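Local coordinates for protein Rho-class glutathione S-transferase (Laternula elliptica, PDB 3QAV) that probably catalyses the conjugation of glutathione to electrophilic compounds, as a shellfish cytosolic glutathione transferase that pairs into a dimer, at residues F28-S33 / V78-D83; W39-V44 / N89-I94. All coordinates share one frame; numbering follows the deposited sequence.

Contact 1. Residues F28-S33 / V78-D83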
# COMPACT_ATOMS: atom_id res chain seq x y z
N PHE A 28 -2.99 21.83 -6.92
CA PHE A 28 -3.50 22.37 -5.67
C PHE A 28 -3.60 21.19 -4.71
O PHE A 28 -4.18 20.16 -5.06
CB PHE A 28 -4.87 23.01 -5.86
CG PHE A 28 -5.39 23.72 -4.64
CD1 PHE A 28 -5.82 22.99 -3.53
CD2 PHE A 28 -5.40 25.11 -4.58
CE1 PHE A 28 -6.26 23.65 -2.37
CE2 PHE A 28 -5.83 25.78 -3.43
CZ PHE A 28 -6.26 25.04 -2.32
N VAL A 29 -3.04 21.34 -3.52
CA VAL A 29 -3.07 20.24 -2.57
C VAL A 29 -3.60 20.59 -1.18
O VAL A 29 -3.12 21.52 -0.53
CB VAL A 29 -1.67 19.62 -2.42
CG1 VAL A 29 -0.64 20.71 -2.18
CG2 VAL A 29 -1.65 18.62 -1.28
N TYR A 30 -4.61 19.84 -0.75
CA TYR A 30 -5.19 19.99 0.58
C TYR A 30 -4.42 18.99 1.42
O TYR A 30 -4.35 17.81 1.05
CB TYR A 30 -6.68 19.60 0.61
CG TYR A 30 -7.60 20.47 -0.21
CD1 TYR A 30 -7.75 20.27 -1.58
CD2 TYR A 30 -8.35 21.49 0.40
CE1 TYR A 30 -8.62 21.06 -2.33
CE2 TYR A 30 -9.23 22.28 -0.35
CZ TYR A 30 -9.36 22.06 -1.71
OH TYR A 30 -10.23 22.82 -2.45
N TRP A 31 -3.86 19.43 2.53
CA TRP A 31 -3.08 18.53 3.38
C TRP A 31 -3.04 18.99 4.82
O TRP A 31 -3.37 20.13 5.14
CB TRP A 31 -1.66 18.41 2.84
CG TRP A 31 -0.91 19.71 2.86
CD1 TRP A 31 -0.96 20.70 1.92
CD2 TRP A 31 0.03 20.14 3.85
NE1 TRP A 31 -0.11 21.72 2.27
CE2 TRP A 31 0.51 21.40 3.45
CE3 TRP A 31 0.51 19.58 5.05
CZ2 TRP A 31 1.46 22.12 4.19
CZ3 TRP A 31 1.44 20.29 5.79
CH2 TRP A 31 1.91 21.55 5.36
N GLY A 32 -2.59 18.09 5.70
CA GLY A 32 -2.51 18.41 7.11
C GLY A 32 -1.16 18.09 7.72
O GLY A 32 -0.38 17.30 7.18
N SER A 33 -0.89 18.70 8.87
CA SER A 33 0.37 18.53 9.57
C SER A 33 0.53 17.16 10.24
O SER A 33 -0.40 16.66 10.87
CB SER A 33 0.53 19.63 10.63
OG SER A 33 1.79 19.56 11.26
N VAL A 78 -7.17 13.36 3.64
CA VAL A 78 -6.15 14.22 3.08
C VAL A 78 -4.95 13.29 2.92
O VAL A 78 -4.76 12.38 3.71
CB VAL A 78 -5.88 15.40 4.05
CG1 VAL A 78 -4.74 15.10 4.99
CG2 VAL A 78 -5.66 16.66 3.27
N PRO A 79 -4.11 13.52 1.90
CA PRO A 79 -4.19 14.58 0.89
C PRO A 79 -5.25 14.40 -0.19
O PRO A 79 -5.59 13.28 -0.58
CB PRO A 79 -2.80 14.58 0.29
CG PRO A 79 -2.50 13.11 0.24
CD PRO A 79 -2.93 12.67 1.65
N THR A 80 -5.77 15.53 -0.66
CA THR A 80 -6.72 15.56 -1.75
C THR A 80 -5.96 16.48 -2.69
O THR A 80 -5.44 17.52 -2.28
CB THR A 80 -8.06 16.18 -1.33
OG1 THR A 80 -8.73 15.28 -0.43
CG2 THR A 80 -8.95 16.39 -2.56
N PHE A 81 -5.90 16.11 -3.96
CA PHE A 81 -5.11 16.86 -4.92
C PHE A 81 -5.82 17.09 -6.24
O PHE A 81 -6.53 16.21 -6.73
CB PHE A 81 -3.81 16.07 -5.14
CG PHE A 81 -2.95 16.57 -6.27
CD1 PHE A 81 -1.85 17.37 -6.01
CD2 PHE A 81 -3.20 16.17 -7.58
CE1 PHE A 81 -1.00 17.77 -7.04
CE2 PHE A 81 -2.35 16.57 -8.61
CZ PHE A 81 -1.25 17.37 -8.34
N THR A 82 -5.63 18.27 -6.81
CA THR A 82 -6.18 18.60 -8.12
C THR A 82 -5.08 19.24 -8.97
O THR A 82 -4.12 19.82 -8.44
CB THR A 82 -7.35 19.60 -8.05
OG1 THR A 82 -6.86 20.89 -7.66
CG2 THR A 82 -8.40 19.12 -7.05
N ASP A 83 -5.22 19.11 -10.28
CA ASP A 83 -4.26 19.69 -11.22
C ASP A 83 -5.05 19.92 -12.50
O ASP A 83 -5.13 19.05 -13.37
CB ASP A 83 -3.11 18.72 -11.48
CG ASP A 83 -1.99 19.35 -12.29
OD1 ASP A 83 -1.05 18.64 -12.67
OD2 ASP A 83 -2.07 20.57 -12.55

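Contact 2. Residues W39-V44 / N89-I94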
# COMPACT_ATOMS: atom_id res chain seq x y z
N TRP A 39 2.98 14.42 3.47
CA TRP A 39 4.40 14.75 3.37
C TRP A 39 4.96 14.20 2.07
O TRP A 39 5.71 14.89 1.38
CB TRP A 39 5.17 14.16 4.56
CG TRP A 39 6.45 14.87 4.88
CD1 TRP A 39 7.16 15.70 4.05
CD2 TRP A 39 7.18 14.80 6.11
NE1 TRP A 39 8.30 16.14 4.70
CE2 TRP A 39 8.34 15.60 5.96
CE3 TRP A 39 6.98 14.14 7.33
CZ2 TRP A 39 9.29 15.76 6.98
CZ3 TRP A 39 7.92 14.29 8.34
CH2 TRP A 39 9.07 15.10 8.16
N LYS A 40 4.60 12.97 1.74
CA LYS A 40 5.06 12.34 0.50
C LYS A 40 4.79 13.25 -0.68
O LYS A 40 5.68 13.51 -1.51
CB LYS A 40 4.33 11.01 0.28
CG LYS A 40 4.80 9.85 1.14
CD LYS A 40 3.79 8.70 1.12
CE LYS A 40 3.58 8.13 -0.29
NZ LYS A 40 2.55 7.04 -0.34
N VAL A 41 3.56 13.74 -0.76
CA VAL A 41 3.15 14.62 -1.85
C VAL A 41 3.94 15.93 -1.89
O VAL A 41 4.38 16.36 -2.96
CB VAL A 41 1.63 14.92 -1.77
CG1 VAL A 41 1.23 15.90 -2.86
CG2 VAL A 41 0.84 13.61 -1.96
N LEU A 42 4.12 16.57 -0.73
CA LEU A 42 4.85 17.84 -0.69
C LEU A 42 6.30 17.65 -1.12
O LEU A 42 6.87 18.52 -1.79
CB LEU A 42 4.79 18.43 0.72
CG LEU A 42 3.39 18.75 1.28
CD1 LEU A 42 3.52 19.34 2.68
CD2 LEU A 42 2.67 19.73 0.35
N LEU A 43 6.90 16.53 -0.72
CA LEU A 43 8.28 16.24 -1.06
C LEU A 43 8.46 16.07 -2.56
O LEU A 43 9.41 16.57 -3.14
CB LEU A 43 8.77 14.99 -0.33
CG LEU A 43 9.17 15.17 1.13
CD1 LEU A 43 9.70 13.86 1.68
CD2 LEU A 43 10.24 16.25 1.23
N VAL A 44 7.55 15.34 -3.19
CA VAL A 44 7.63 15.14 -4.64
C VAL A 44 7.53 16.49 -5.36
O VAL A 44 8.31 16.77 -6.26
CB VAL A 44 6.49 14.23 -5.15
CG1 VAL A 44 6.47 14.22 -6.68
CG2 VAL A 44 6.68 12.83 -4.62
N ASN A 89 -6.55 11.38 -5.32
CA ASN A 89 -6.45 11.39 -3.86
C ASN A 89 -5.43 10.48 -3.19
O ASN A 89 -4.71 10.92 -2.30
CB ASN A 89 -7.83 11.13 -3.26
CG ASN A 89 -8.85 12.18 -3.67
OD1 ASN A 89 -8.59 13.38 -3.56
ND2 ASN A 89 -10.01 11.74 -4.13
N GLU A 90 -5.37 9.21 -3.57
CA GLU A 90 -4.40 8.33 -2.93
C GLU A 90 -2.99 8.92 -3.05
O GLU A 90 -2.52 9.22 -4.15
CB GLU A 90 -4.43 6.94 -3.54
CG GLU A 90 -5.62 6.08 -3.13
CD GLU A 90 -5.65 5.78 -1.63
OE1 GLU A 90 -4.57 5.57 -1.03
OE2 GLU A 90 -6.77 5.73 -1.06
N SER A 91 -2.34 9.09 -1.90
CA SER A 91 -0.99 9.64 -1.85
C SER A 91 -0.03 9.02 -2.88
O SER A 91 0.69 9.74 -3.57
CB SER A 91 -0.42 9.43 -0.44
OG SER A 91 0.99 9.60 -0.43
N THR A 92 -0.02 7.70 -2.96
CA THR A 92 0.86 7.02 -3.91
C THR A 92 0.47 7.35 -5.35
O THR A 92 1.33 7.56 -6.21
CB THR A 92 0.84 5.50 -3.66
OG1 THR A 92 1.35 5.24 -2.34
CG2 THR A 92 1.71 4.75 -4.69
N ALA A 93 -0.84 7.41 -5.60
CA ALA A 93 -1.32 7.72 -6.94
C ALA A 93 -0.92 9.14 -7.32
O ALA A 93 -0.57 9.39 -8.47
CB ALA A 93 -2.84 7.57 -7.00
N ILE A 94 -0.99 10.06 -6.36
CA ILE A 94 -0.62 11.44 -6.62
C ILE A 94 0.85 11.50 -7.03
O ILE A 94 1.22 12.16 -8.01
CB ILE A 94 -0.85 12.31 -5.36
CG1 ILE A 94 -2.36 12.46 -5.10
CG2 ILE A 94 -0.20 13.66 -5.55
CD1 ILE A 94 -2.68 13.09 -3.76

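Contact 1. Residues F28-S33 / V78-D83
Val29 and Phe81 face each other at a non-hydrogen-bonded pair of the thioredoxin-like sheet, strands 28-31 and 80-83 running antiparallel at 173°. Phe81 turns a ring edge to its neighbour, CD1 standing 4.2 Å from Val29 CB. The ring gets there because CG lies anti to the backbone N (chi1 171°). The Val29/Phe81 face looks toward helices 36-47 and 91-101, which cover it.

On the other face, Tyr30 and Thr80 lie beneath helix 67-72, whose Leu72 touches both. Tyr30 CD1 meets Thr80 CB at 4.1 Å, the two side chains crossing at a slant. Phe28 CE1, from the same strand as the tyrosine, sits 3.4 Å above the centre of the Tyr30 ring and covers one face of it, and Thr80 O lies in plane at its edge.

Outward from the apolar groups comes the backbone ladder. Tyr30 N donates to Thr80 O at 2.9 Å; the return bond from Thr80 N to Tyr30 O is less certain. At the next hydrogen-bonded pair Phe28 N reaches Thr82 O at 2.8 Å and Thr82 N returns to Phe28 O at 3.0 Å.

Toward the active site, the peptide bond between Val78 and Pro79 is cis. This is the cis-proline conserved in the thioredoxin-like fold, which in glutathione transferases lies beside the glutathione site, and Val78 is itself one of the residues that bind glutathione. At the opposite end of the pairing Thr82 closes the contact: with OG1 between the backbone N and the carbonyl carbon (chi1 70°), the hydroxyl oxygen is turned across the strand pair, 3.4 Å from Phe28 CB.

Contact 2. Residues W39-V44 / N89-I94
Val41 and Ser91 mark the closest backbone approach, their CA atoms 6.5 Å apart, where the middle of helix 36-47 passes the first turn of helix 91-101 in the thioredoxin-like domain. Residues 39-44 are helical throughout. In 89-94 the chain comes out of the sheet, Glu90 takes the N-cap position, and the bond from Ile94 N to Glu90 O fastens the first turn. The run from Ser91 to Ile94 is reminiscent of the SNAIL/TRAIL motif of glutathione transferases, and Ser91 is one of the residues that bind glutathione.

The apolar half of the contact is Val41 against Ile94, two branched side chains meeting at about a right angle. Val41 CG2 touches Ile94 CG2 at 3.7 Å and Ile94 CD1 at 4.0 Å; Val41 CG1 adds a second approach to the same CG2 methyl, at 3.8 Å from Ile94 CG2.

Lys40 forms the polar half. Its chain passes alongside the Ser91 hydroxyl, with Lys40 CD 3.3 Å from Ser91 OG, then bends at chi3 (61°), which carries the ammonium group on to Thr92. Ser91 OG is hydrogen-bonded to Pro37 O, one turn back on the first helix, which helps set the rotation of the serine hydroxyl. The lysine further makes a cation-pi contact with Phe187 of helix 183-197. A leucine in place of the lysine is likely to leave Thr92 OG1 without its donor from the neighbouring helix and Phe187 without its cation. Thr92 packs against Phe123 of the second subunit too, and its OG1 accepts the hydrogen bond from Lys40 NZ at 2.9 Å.

Both contacts are largely buried in the thioredoxin-like domain, their centres 8 Å apart. Contact 1 is sheet pairing, held mainly by backbone bonds; contact 2 joins two helices beneath that sheet mainly through side chains, one methyl cluster and one lysine. They meet directly: Phe81 CB lies 3.5 Å from Ile94 CD1, and Trp31 CE2 lies 3.7 Å from Leu42 CD1. Strand 28-31 leads into helix 36-47, whereas strand 86-88 intervenes between strand 80-83 and helix 91-101. Each contact contributes a glutathione-binding residue, Val78 and Ser91 respectively, but only contact 2, through 89-94, also reaches the second subunit.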